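PDB 5UL4: 4'-phospho-dehydrooxetanocin synthase from Bacillus megaterium, which catalyses the cobalamin- and S-adenosylmethionine-dependent radical ring contraction of dAMP to an oxetane aldehyde, a step in the biosynthesis of oxetanocin A. Local coordinates for residues D78-P83 with S97-Y102; L307-G312 with M360-F365; G472-D477 with A542-L547. All coordinates share one frame; numbering follows the deposited sequence. Where two conformers were deposited one is given.

Contact 1. Residues D78-P83 with S97-Y102; sequences DLRENP and SKEIYY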
loop_
_atom_site.group_PDB
_atom_site.type_symbol
_atom_site.label_atom_id
_atom_site.label_comp_id
_atom_site.label_asym_id
_atom_site.label_seq_id
_atom_site.Cartn_x
_atom_site.Cartn_y
_atom_site.Cartn_z
ATOM N N ASP A 78 -9.789 9.774 -31.058
ATOM C CA ASP A 78 -9.684 9.381 -32.462
ATOM C C ASP A 78 -9.857 7.880 -32.602
ATOM O O ASP A 78 -9.069 7.094 -32.057
ATOM C CB ASP A 78 -8.326 9.827 -33.022
ATOM C CG ASP A 78 -8.176 9.564 -34.533
ATOM O OD1 ASP A 78 -9.163 9.153 -35.185
ATOM O OD2 ASP A 78 -7.055 9.758 -35.063
ATOM N N LEU A 79 -10.927 7.495 -33.296
ATOM C CA LEU A 79 -11.212 6.090 -33.557
ATOM C C LEU A 79 -10.034 5.364 -34.203
ATOM O O LEU A 79 -9.913 4.140 -34.070
ATOM C CB LEU A 79 -12.447 5.999 -34.447
ATOM C CG LEU A 79 -13.271 4.735 -34.522
ATOM C CD1 LEU A 79 -13.662 4.324 -33.137
ATOM C CD2 LEU A 79 -14.518 5.043 -35.368
ATOM N N ARG A 80 -9.142 6.081 -34.869
ATOM C CA ARG A 80 -8.006 5.408 -35.480
ATOM C C ARG A 80 -7.078 4.775 -34.443
ATOM O O ARG A 80 -6.308 3.876 -34.785
ATOM C CB ARG A 80 -7.243 6.393 -36.366
ATOM C CG ARG A 80 -8.131 6.919 -37.523
ATOM C CD ARG A 80 -7.392 7.893 -38.421
ATOM N NE ARG A 80 -7.044 9.118 -37.711
ATOM C CZ ARG A 80 -6.251 10.064 -38.199
ATOM N NH1 ARG A 80 -5.993 11.145 -37.474
ATOM N NH2 ARG A 80 -5.715 9.930 -39.410
ATOM N N GLU A 81 -7.140 5.212 -33.188
ATOM C CA GLU A 81 -6.308 4.617 -32.142
ATOM C C GLU A 81 -6.987 3.456 -31.423
ATOM O O GLU A 81 -6.408 2.903 -30.483
ATOM C CB GLU A 81 -5.904 5.687 -31.118
ATOM C CG GLU A 81 -5.072 6.812 -31.717
ATOM C CD GLU A 81 -5.004 8.035 -30.818
ATOM O OE1 GLU A 81 -4.843 7.863 -29.593
ATOM O OE2 GLU A 81 -5.120 9.170 -31.332
ATOM N N ASN A 82 -8.183 3.080 -31.832
ATOM C CA ASN A 82 -8.914 1.995 -31.193
ATOM C C ASN A 82 -8.147 0.682 -31.367
ATOM O O ASN A 82 -7.865 0.275 -32.510
ATOM C CB ASN A 82 -10.312 1.962 -31.818
ATOM C CG ASN A 82 -11.176 0.851 -31.303
ATOM O OD1 ASN A 82 -10.742 -0.274 -31.170
ATOM N ND2 ASN A 82 -12.434 1.162 -31.032
ATOM N N PRO A 83 -7.765 0.013 -30.274
ATOM C CA PRO A 83 -6.905 -1.165 -30.396
ATOM C C PRO A 83 -7.659 -2.379 -30.899
ATOM O O PRO A 83 -7.046 -3.253 -31.522
ATOM C CB PRO A 83 -6.376 -1.361 -28.950
ATOM C CG PRO A 83 -7.495 -0.864 -28.079
ATOM C CD PRO A 83 -8.127 0.312 -28.870
ATOM N N SER A 97 -5.923 12.352 -42.379
ATOM C CA SER A 97 -7.349 12.517 -42.145
ATOM C C SER A 97 -7.541 13.340 -40.883
ATOM O O SER A 97 -6.731 13.267 -39.956
ATOM C CB SER A 97 -8.047 11.155 -42.007
ATOM O OG SER A 97 -9.338 11.278 -41.439
ATOM N N LYS A 98 -8.600 14.143 -40.866
ATOM C CA LYS A 98 -9.055 14.690 -39.600
ATOM C C LYS A 98 -9.387 13.536 -38.661
ATOM O O LYS A 98 -9.684 12.419 -39.099
ATOM C CB LYS A 98 -10.287 15.583 -39.802
ATOM C CG LYS A 98 -10.084 16.782 -40.727
ATOM C CD LYS A 98 -9.052 17.762 -40.176
ATOM C CE LYS A 98 -8.849 18.944 -41.120
ATOM N NZ LYS A 98 -7.652 19.758 -40.749
ATOM N N GLU A 99 -9.319 13.797 -37.357
ATOM C CA GLU A 99 -9.653 12.749 -36.405
ATOM C C GLU A 99 -11.071 12.249 -36.659
ATOM O O GLU A 99 -11.950 12.992 -37.102
ATOM C CB GLU A 99 -9.504 13.246 -34.962
ATOM C CG GLU A 99 -8.073 13.602 -34.572
ATOM C CD GLU A 99 -7.855 13.647 -33.061
ATOM O OE1 GLU A 99 -8.853 13.723 -32.306
ATOM O OE2 GLU A 99 -6.680 13.604 -32.632
ATOM N N ILE A 100 -11.276 10.968 -36.390
ATOM C CA ILE A 100 -12.514 10.264 -36.691
ATOM C C ILE A 100 -13.119 9.819 -35.374
ATOM O O ILE A 100 -12.433 9.186 -34.566
ATOM C CB ILE A 100 -12.234 9.047 -37.593
ATOM C CG1 ILE A 100 -11.486 9.477 -38.852
ATOM C CG2 ILE A 100 -13.504 8.286 -37.898
ATOM C CD1 ILE A 100 -10.866 8.320 -39.603
ATOM N N TYR A 101 -14.394 10.145 -35.144
ATOM C CA TYR A 101 -15.066 9.726 -33.917
ATOM C C TYR A 101 -16.251 8.819 -34.183
ATOM O O TYR A 101 -16.879 8.351 -33.226
ATOM C CB TYR A 101 -15.520 10.942 -33.084
ATOM C CG TYR A 101 -14.415 11.937 -32.884
ATOM C CD1 TYR A 101 -13.402 11.690 -31.972
ATOM C CD2 TYR A 101 -14.349 13.107 -33.638
ATOM C CE1 TYR A 101 -12.372 12.577 -31.809
ATOM C CE2 TYR A 101 -13.310 14.003 -33.473
ATOM C CZ TYR A 101 -12.329 13.734 -32.552
ATOM O OH TYR A 101 -11.272 14.600 -32.361
ATOM N N TYR A 102 -16.581 8.568 -35.451
ATOM C CA TYR A 102 -17.661 7.663 -35.813
ATOM C C TYR A 102 -17.263 6.912 -37.072
ATOM O O TYR A 102 -16.505 7.416 -37.905
ATOM C CB TYR A 102 -18.986 8.393 -36.061
ATOM C CG TYR A 102 -20.042 7.532 -36.725
ATOM C CD1 TYR A 102 -20.775 6.632 -35.993
ATOM C CD2 TYR A 102 -20.280 7.606 -38.097
ATOM C CE1 TYR A 102 -21.731 5.835 -36.580
ATOM C CE2 TYR A 102 -21.246 6.813 -38.700
ATOM C CZ TYR A 102 -21.969 5.938 -37.944
ATOM O OH TYR A 102 -22.923 5.135 -38.525
HETATM O O HOH W 1 -7.705 11.512 -30.126
#
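Asp78 and Leu79 run alongside Ile100 and Tyr101, with the CA atoms of Asp78 and Ile100 5.2 Å apart, and Leu79 N donates to Ile100 O over a short 2.6 Å. The answering bond uses a side chain instead of a backbone carbonyl: Ile100 N donates to Asp78 OD1 at 3.0 Å, and its N-H...O angle of 171° makes it nearly straight. Asp78 can reach that far because its CG stands opposite the backbone N (chi1 -175°), which swings the carboxylate beside its own carbonyl carbon. OD1 also accepts from Arg80 N at 3.1 Å. The two donors arrive from opposite faces of the carboxylate plane, a pairing that should resist rotation of the group. OD2 is taken by the guanidinium, which approaches side-on: Arg80 NE lies 2.7 Å from Asp78 OD2, on its syn lone pair, and NH1 donates to the same oxygen. These donors probably keep the buried acid ionised. The Arg80 chain bends at chi3, and its CD rests 3.7 Å from Ile100 CD1, the two side chains meeting at about a right angle. Glu94 O, outside both segments, accepts from Arg80 NH2. Glu99 stacks its carboxylate on that of Asp78, the planes 20° apart; Asp78 OD2 and Glu99 OE2 are 4.6 Å from each other, a like-charge approach that Arg80 may offset. A water accepts from Asp78 N and makes a weak bond to Glu99 OE1. The bond from Arg80 N to Asp78 OD1 defines an Asx turn, here leading into the 3-10 segment 79-81 of the N-terminal domain and tying together the loops that flank helix 83-88, between the adjacent antiparallel strands 69-73 and 102-106.

Contact 2. Residues L307-G312 with M360-F365; sequences LETSRG and MADEEF. With SAM (S-adenosylmethionine), chain D.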
loop_
_atom_site.group_PDB
_atom_site.type_symbol
_atom_site.label_atom_id
_atom_site.label_comp_id
_atom_site.label_asym_id
_atom_site.label_seq_id
_atom_site.Cartn_x
_atom_site.Cartn_y
_atom_site.Cartn_z
ATOM N N LEU A 307 -3.657 5.636 -5.537
ATOM C CA LEU A 307 -3.109 5.625 -6.885
ATOM C C LEU A 307 -1.663 5.143 -6.767
ATOM O O LEU A 307 -1.002 5.389 -5.759
ATOM C CB LEU A 307 -3.134 7.004 -7.554
ATOM C CG LEU A 307 -2.599 7.048 -8.996
ATOM C CD1 LEU A 307 -3.448 6.115 -9.879
ATOM C CD2 LEU A 307 -2.649 8.488 -9.557
ATOM N N GLU A 308 -1.205 4.430 -7.778
ATOM C CA GLU A 308 0.190 4.006 -7.852
ATOM C C GLU A 308 0.798 4.749 -9.037
ATOM O O GLU A 308 0.370 4.536 -10.179
ATOM C CB GLU A 308 0.299 2.490 -8.018
ATOM C CG GLU A 308 1.746 1.989 -7.791
ATOM C CD GLU A 308 1.928 0.475 -7.925
ATOM O OE1 GLU A 308 1.267 -0.155 -8.769
ATOM O OE2 GLU A 308 2.762 -0.095 -7.176
ATOM N N THR A 309 1.766 5.651 -8.784
ATOM C CA THR A 309 2.321 6.451 -9.884
ATOM C C THR A 309 3.636 5.868 -10.409
ATOM O O THR A 309 4.242 6.448 -11.318
ATOM C CB THR A 309 2.540 7.928 -9.466
ATOM O OG1 THR A 309 3.555 8.022 -8.430
ATOM C CG2 THR A 309 1.249 8.557 -8.936
ATOM N N SER A 310 4.092 4.765 -9.826
ATOM C CA SER A 310 5.320 4.081 -10.222
ATOM C C SER A 310 5.283 2.691 -9.614
ATOM O O SER A 310 4.606 2.459 -8.605
ATOM C CB SER A 310 6.588 4.847 -9.771
ATOM O OG SER A 310 6.750 4.830 -8.353
ATOM N N ARG A 311 5.989 1.765 -10.262
ATOM C CA ARG A 311 6.115 0.394 -9.815
ATOM C C ARG A 311 7.592 0.073 -9.608
ATOM O O ARG A 311 8.443 0.496 -10.397
ATOM C CB ARG A 311 5.504 -0.570 -10.816
ATOM C CG ARG A 311 3.975 -0.361 -10.960
ATOM C CD ARG A 311 3.333 -1.537 -11.674
ATOM N NE ARG A 311 1.882 -1.442 -11.634
ATOM C CZ ARG A 311 1.061 -2.156 -12.406
ATOM N NH1 ARG A 311 1.558 -3.021 -13.283
ATOM N NH2 ARG A 311 -0.259 -1.998 -12.299
ATOM N N GLY A 312 7.872 -0.687 -8.569
ATOM C CA GLY A 312 9.231 -1.155 -8.316
ATOM C C GLY A 312 10.043 -0.218 -7.448
ATOM O O GLY A 312 9.572 0.804 -6.942
ATOM N N MET A 360 -0.700 7.615 -2.011
ATOM C CA MET A 360 0.127 7.017 -3.068
ATOM C C MET A 360 0.628 5.657 -2.619
ATOM O O MET A 360 1.219 5.523 -1.540
ATOM C CB MET A 360 1.319 7.905 -3.438
ATOM C CG MET A 360 0.982 9.309 -3.824
ATOM S SD MET A 360 -0.039 9.380 -5.332
ATOM C CE MET A 360 0.059 11.140 -5.650
ATOM N N ALA A 361 0.376 4.642 -3.438
ATOM C CA ALA A 361 0.775 3.284 -3.107
ATOM C C ALA A 361 2.243 2.986 -3.431
ATOM O O ALA A 361 2.716 1.906 -3.052
ATOM C CB ALA A 361 -0.109 2.281 -3.845
ATOM N N ASP A 362 2.947 3.904 -4.103
ATOM C CA ASP A 362 4.308 3.651 -4.600
ATOM C C ASP A 362 5.225 3.121 -3.495
ATOM O O ASP A 362 5.296 3.687 -2.411
ATOM C CB ASP A 362 4.921 4.937 -5.150
ATOM C CG ASP A 362 4.066 5.601 -6.222
ATOM O OD1 ASP A 362 2.799 5.601 -6.112
ATOM O OD2 ASP A 362 4.676 6.153 -7.145
ATOM N N GLU A 363 5.969 2.061 -3.801
ATOM C CA GLU A 363 7.093 1.685 -2.936
ATOM C C GLU A 363 8.104 2.815 -2.832
ATOM O O GLU A 363 8.669 3.055 -1.759
ATOM C CB GLU A 363 7.774 0.424 -3.468
ATOM C CG GLU A 363 6.948 -0.842 -3.290
ATOM C CD GLU A 363 7.747 -2.060 -3.708
ATOM O OE1 GLU A 363 8.136 -2.116 -4.895
ATOM O OE2 GLU A 363 8.057 -2.884 -2.816
ATOM N N GLU A 364 8.377 3.499 -3.937
ATOM C CA GLU A 364 9.326 4.607 -3.950
ATOM C C GLU A 364 8.758 5.670 -4.876
ATOM O O GLU A 364 8.737 5.493 -6.099
ATOM C CB GLU A 364 10.720 4.143 -4.394
ATOM C CG GLU A 364 11.751 5.241 -4.697
ATOM C CD GLU A 364 11.960 6.277 -3.589
ATOM O OE1 GLU A 364 12.116 5.941 -2.379
ATOM O OE2 GLU A 364 11.969 7.468 -3.956
ATOM N N PHE A 365 8.279 6.759 -4.282
ATOM C CA PHE A 365 7.554 7.783 -5.045
ATOM C C PHE A 365 8.485 8.600 -5.935
ATOM O O PHE A 365 8.115 8.953 -7.061
ATOM C CB PHE A 365 6.780 8.692 -4.096
ATOM C CG PHE A 365 5.941 9.754 -4.782
ATOM C CD1 PHE A 365 4.784 9.409 -5.492
ATOM C CD2 PHE A 365 6.266 11.096 -4.661
ATOM C CE1 PHE A 365 4.010 10.390 -6.092
ATOM C CE2 PHE A 365 5.479 12.089 -5.263
ATOM C CZ PHE A 365 4.373 11.727 -5.989
HETATM N N SAM D . 9.732 0.471 0.695
HETATM C CA SAM D . 9.027 1.469 1.496
HETATM C C SAM D . 10.065 2.541 1.756
HETATM O O SAM D . 11.163 2.457 1.212
HETATM O OXT SAM D . 9.846 3.510 2.469
HETATM C CB SAM D . 8.443 0.882 2.789
HETATM C CG SAM D . 6.992 1.200 3.154
HETATM S SD SAM D . 6.281 0.001 4.337
HETATM C CE SAM D . 5.607 0.967 5.715
HETATM C "C5'" SAM D . 7.784 -0.718 5.029
HETATM C "C4'" SAM D . 8.075 -0.402 6.490
HETATM O "O4'" SAM D . 7.610 -1.456 7.303
HETATM C "C3'" SAM D . 9.577 -0.321 6.691
HETATM O "O3'" SAM D . 10.003 1.010 6.805
HETATM C "C2'" SAM D . 9.850 -1.090 7.965
HETATM O "O2'" SAM D . 9.981 -0.217 9.057
HETATM C "C1'" SAM D . 8.623 -1.945 8.156
HETATM N N9 SAM D . 8.995 -3.309 7.745
HETATM C C8 SAM D . 9.108 -3.776 6.461
HETATM N N7 SAM D . 9.480 -5.078 6.504
HETATM C C5 SAM D . 9.618 -5.433 7.799
HETATM C C6 SAM D . 9.975 -6.620 8.400
HETATM N N6 SAM D . 10.253 -7.676 7.653
HETATM N N1 SAM D . 10.030 -6.691 9.775
HETATM C C2 SAM D . 9.731 -5.596 10.554
HETATM N N3 SAM D . 9.376 -4.411 9.944
HETATM C C4 SAM D . 9.321 -4.336 8.590
HETATM O O HOH W 2 5.160 0.774 -6.305
HETATM O O HOH W 3 6.197 8.577 -9.009
HETATM O O HOH W 4 7.357 2.647 -6.655
HETATM O O HOH W 5 6.245 -1.649 -6.504
#
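Thr309 OG1 and Ser310 OG are both turned between their backbone N and carbonyl carbon (chi1 65° and 69°), and Asp362 sets CG anti to its own carbonyl carbon, bringing both hydroxyls to one carboxylate oxygen. Thr309 OG1 donates to Asp362 OD2 at 2.5 Å from the syn side, close to the carboxylate plane, whereas Ser310 OG donates to OD2 at 2.7 Å from above it. Thr309 N binds the other oxygen, Asp362 OD1, at 2.9 Å. Three donors on two oxygens hold this buried carboxylate in a fixed orientation. Earlier along the segments the link is parallel-sheet pairing, Ala361 N to Leu307 O at 2.8 Å; later it passes through water, one molecule joining Gly312 N to Glu363 OE1. The same segments supply part of the cobalamin site: Glu308 OE2, Ala361 O and Glu363 OE2 each hydrogen-bond the cofactor. The strands 305-311 and 357-360 are neighbours in the sheet of the partial triose phosphate isomerase barrel. Helix 335-351 packs on Leu307 and Thr309, strand 393-398 meets Met360, and helix 138-149 of the cobalamin-binding region touches Glu308 and Ala361.

Contact 3. Residues G472-D477 with A542-L547; sequences GFIMFD and ASMEIL. With SAM (S-adenosylmethionine), chain D.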
loop_
_atom_site.group_PDB
_atom_site.type_symbol
_atom_site.label_atom_id
_atom_site.label_comp_id
_atom_site.label_asym_id
_atom_site.label_seq_id
_atom_site.Cartn_x
_atom_site.Cartn_y
_atom_site.Cartn_z
ATOM N N GLY A 472 9.521 4.293 9.598
ATOM C CA GLY A 472 9.643 2.907 9.993
ATOM C C GLY A 472 10.896 2.759 10.849
ATOM O O GLY A 472 11.917 3.418 10.620
ATOM N N PHE A 473 10.790 1.928 11.878
ATOM C CA PHE A 473 11.928 1.709 12.762
ATOM C C PHE A 473 11.875 0.275 13.255
ATOM O O PHE A 473 10.887 -0.123 13.872
ATOM C CB PHE A 473 11.913 2.689 13.931
ATOM C CG PHE A 473 13.257 2.844 14.595
ATOM C CD1 PHE A 473 13.651 1.989 15.609
ATOM C CD2 PHE A 473 14.141 3.837 14.177
ATOM C CE1 PHE A 473 14.903 2.120 16.196
ATOM C CE2 PHE A 473 15.381 3.984 14.768
ATOM C CZ PHE A 473 15.762 3.129 15.783
ATOM N N ILE A 474 12.924 -0.501 12.963
ATOM C CA ILE A 474 12.985 -1.906 13.348
ATOM C C ILE A 474 14.036 -2.054 14.438
ATOM O O ILE A 474 15.221 -2.243 14.148
ATOM C CB ILE A 474 13.310 -2.802 12.140
ATOM C CG1 ILE A 474 12.431 -2.391 10.950
ATOM C CG2 ILE A 474 13.084 -4.257 12.519
ATOM C CD1 ILE A 474 12.845 -3.056 9.621
ATOM N N MET A 475 13.594 -1.958 15.681
ATOM C CA MET A 475 14.494 -1.887 16.825
ATOM C C MET A 475 15.330 -3.161 16.966
ATOM O O MET A 475 16.557 -3.101 17.110
ATOM C CB MET A 475 13.660 -1.617 18.075
ATOM C CG MET A 475 14.414 -1.763 19.415
ATOM S SD MET A 475 15.751 -0.554 19.583
ATOM C CE MET A 475 14.843 0.977 19.870
ATOM N N PHE A 476 14.685 -4.322 16.883
ATOM C CA PHE A 476 15.306 -5.622 17.130
ATOM C C PHE A 476 15.485 -6.391 15.827
ATOM O O PHE A 476 14.564 -6.457 15.009
ATOM C CB PHE A 476 14.449 -6.457 18.086
ATOM C CG PHE A 476 14.206 -5.813 19.414
ATOM C CD1 PHE A 476 15.143 -5.925 20.432
ATOM C CD2 PHE A 476 13.012 -5.149 19.673
ATOM C CE1 PHE A 476 14.927 -5.356 21.671
ATOM C CE2 PHE A 476 12.782 -4.570 20.927
ATOM C CZ PHE A 476 13.738 -4.678 21.931
ATOM N N ASP A 477 16.676 -6.972 15.619
ATOM C CA ASP A 477 16.810 -7.963 14.561
ATOM C C ASP A 477 17.643 -9.139 15.065
ATOM O O ASP A 477 18.460 -8.998 15.980
ATOM C CB ASP A 477 17.417 -7.399 13.274
ATOM C CG ASP A 477 18.871 -7.036 13.418
ATOM O OD1 ASP A 477 19.178 -6.160 14.238
ATOM O OD2 ASP A 477 19.698 -7.599 12.662
ATOM N N ALA A 542 9.508 -2.413 17.490
ATOM C CA ALA A 542 9.259 -3.424 16.475
ATOM C C ALA A 542 10.454 -4.369 16.316
ATOM O O ALA A 542 11.613 -3.976 16.494
ATOM C CB ALA A 542 8.944 -2.777 15.127
ATOM N N SER A 543 10.149 -5.606 15.913
ATOM C CA SER A 543 11.141 -6.640 15.631
ATOM C C SER A 543 11.110 -7.062 14.171
ATOM O O SER A 543 10.055 -7.059 13.515
ATOM C CB SER A 543 10.918 -7.892 16.499
ATOM O OG SER A 543 11.245 -7.632 17.840
ATOM N N MET A 544 12.279 -7.469 13.667
ATOM C CA MET A 544 12.392 -7.897 12.280
ATOM C C MET A 544 11.503 -9.100 11.976
ATOM O O MET A 544 11.451 -10.066 12.741
ATOM C CB MET A 544 13.845 -8.256 11.957
ATOM C CG MET A 544 14.031 -8.796 10.544
ATOM S SD MET A 544 13.778 -7.540 9.300
ATOM C CE MET A 544 15.226 -6.528 9.564
ATOM N N GLU A 545 10.829 -9.050 10.837
ATOM C CA GLU A 545 10.159 -10.206 10.255
ATOM C C GLU A 545 10.969 -10.671 9.055
ATOM O O GLU A 545 11.355 -9.863 8.207
ATOM C CB GLU A 545 8.726 -9.883 9.827
ATOM C CG GLU A 545 7.780 -9.641 10.985
ATOM C CD GLU A 545 6.395 -9.207 10.521
ATOM O OE1 GLU A 545 5.917 -9.719 9.475
ATOM O OE2 GLU A 545 5.794 -8.346 11.204
ATOM N N ILE A 546 11.243 -11.961 8.994
ATOM C CA ILE A 546 12.164 -12.516 8.010
ATOM C C ILE A 546 11.314 -13.090 6.882
ATOM O O ILE A 546 10.793 -14.201 6.984
ATOM C CB ILE A 546 13.087 -13.553 8.652
ATOM C CG1 ILE A 546 13.793 -12.896 9.842
ATOM C CG2 ILE A 546 14.083 -14.100 7.632
ATOM C CD1 ILE A 546 15.000 -13.594 10.367
ATOM N N LEU A 547 11.131 -12.311 5.814
ATOM C CA LEU A 547 10.282 -12.753 4.721
ATOM C C LEU A 547 11.036 -13.730 3.822
ATOM O O LEU A 547 12.268 -13.838 3.863
ATOM C CB LEU A 547 9.776 -11.566 3.889
ATOM C CG LEU A 547 8.923 -10.478 4.548
ATOM C CD1 LEU A 547 8.300 -9.575 3.483
ATOM C CD2 LEU A 547 7.834 -11.078 5.433
HETATM N N SAM D . 9.732 0.471 0.695
HETATM C CA SAM D . 9.027 1.469 1.496
HETATM C C SAM D . 10.065 2.541 1.756
HETATM O O SAM D . 11.163 2.457 1.212
HETATM O OXT SAM D . 9.846 3.510 2.469
HETATM C CB SAM D . 8.443 0.882 2.789
HETATM C CG SAM D . 6.992 1.200 3.154
HETATM S SD SAM D . 6.281 0.001 4.337
HETATM C CE SAM D . 5.607 0.967 5.715
HETATM C "C5'" SAM D . 7.784 -0.718 5.029
HETATM C "C4'" SAM D . 8.075 -0.402 6.490
HETATM O "O4'" SAM D . 7.610 -1.456 7.303
HETATM C "C3'" SAM D . 9.577 -0.321 6.691
HETATM O "O3'" SAM D . 10.003 1.010 6.805
HETATM C "C2'" SAM D . 9.850 -1.090 7.965
HETATM O "O2'" SAM D . 9.981 -0.217 9.057
HETATM C "C1'" SAM D . 8.623 -1.945 8.156
HETATM N N9 SAM D . 8.995 -3.309 7.745
HETATM C C8 SAM D . 9.108 -3.776 6.461
HETATM N N7 SAM D . 9.480 -5.078 6.504
HETATM C C5 SAM D . 9.618 -5.433 7.799
HETATM C C6 SAM D . 9.975 -6.620 8.400
HETATM N N6 SAM D . 10.253 -7.676 7.653
HETATM N N1 SAM D . 10.030 -6.691 9.775
HETATM C C2 SAM D . 9.731 -5.596 10.554
HETATM N N3 SAM D . 9.376 -4.411 9.944
HETATM C C4 SAM D . 9.321 -4.336 8.590
HETATM O O HOH W 6 10.471 0.234 16.493
#
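Ile474 branches at CB, and its two arms reach different partners, one across the contact and one in the bound S-adenosylmethionine. CG2 points away from the backbone N and touches Met544 N at 3.5 Å. CG1 takes the place beside the backbone N (chi1 -46°) and passes 3.8 Å from SAM O2'. At the tip, CD1 lies over a face of the adenine, 3.7 Å from SAM N3. Met544 attends the same face: its chain, bent at chi2 and chi3, brings SD to 3.9 Å from SAM N1. The backbones themselves are joined by a single beta bridge between Phe476 and Ser543. Phe476 N donates to Ala542 O at 3.1 Å, and Met544 N returns a bond to Phe476 O at 2.8 Å, tilted out of the carbonyl plane. The segment 472-477 leaves strand 468-473, the outermost strand at one end of the parallel array in the partial triose phosphate isomerase barrel of the radical SAM domain, so the bridge attaches a later loop to the exit of that strand. A water extends the join, donating to Phe473 O and accepting from Ala542 N. Ser543 OG packs against Phe476 CB and is hydrogen-bonded to Ser594 OG of helix 588-616. Asp477 meets Met544 CB to CB, but its carboxylate turns elsewhere, to Tyr552 and Arg445. Just past the bridge, the backbone of Glu545 reads the Watson-Crick edge of the adenine: Glu545 N donates to SAM N1 at 2.7 Å, and SAM N6 donates to Glu545 O at 2.5 Å. Gly472, at the other end of the contact, sets its CA against the ribose hydroxyl O2'.

The contacts follow one another along the chain, each closing before the next opens. Contact 1 belongs to the N-terminal domain, away from the annotated sites, its centre about 32 Å from that of contact 2 and about 54 Å from that of contact 3. Contacts 2 and 3 reach the same sheet of the partial triose phosphate isomerase barrel, at strands 305-311 and 357-360 and at strand 468-473. Their centres are about 23 Å apart, their nearest atoms about 9 Å, and both touch S-adenosylmethionine: contact 2 near its methionine end, beside cobalamin, and contact 3 at its adenine, so the two ends of the sheet's parallel array meet different parts of one ligand.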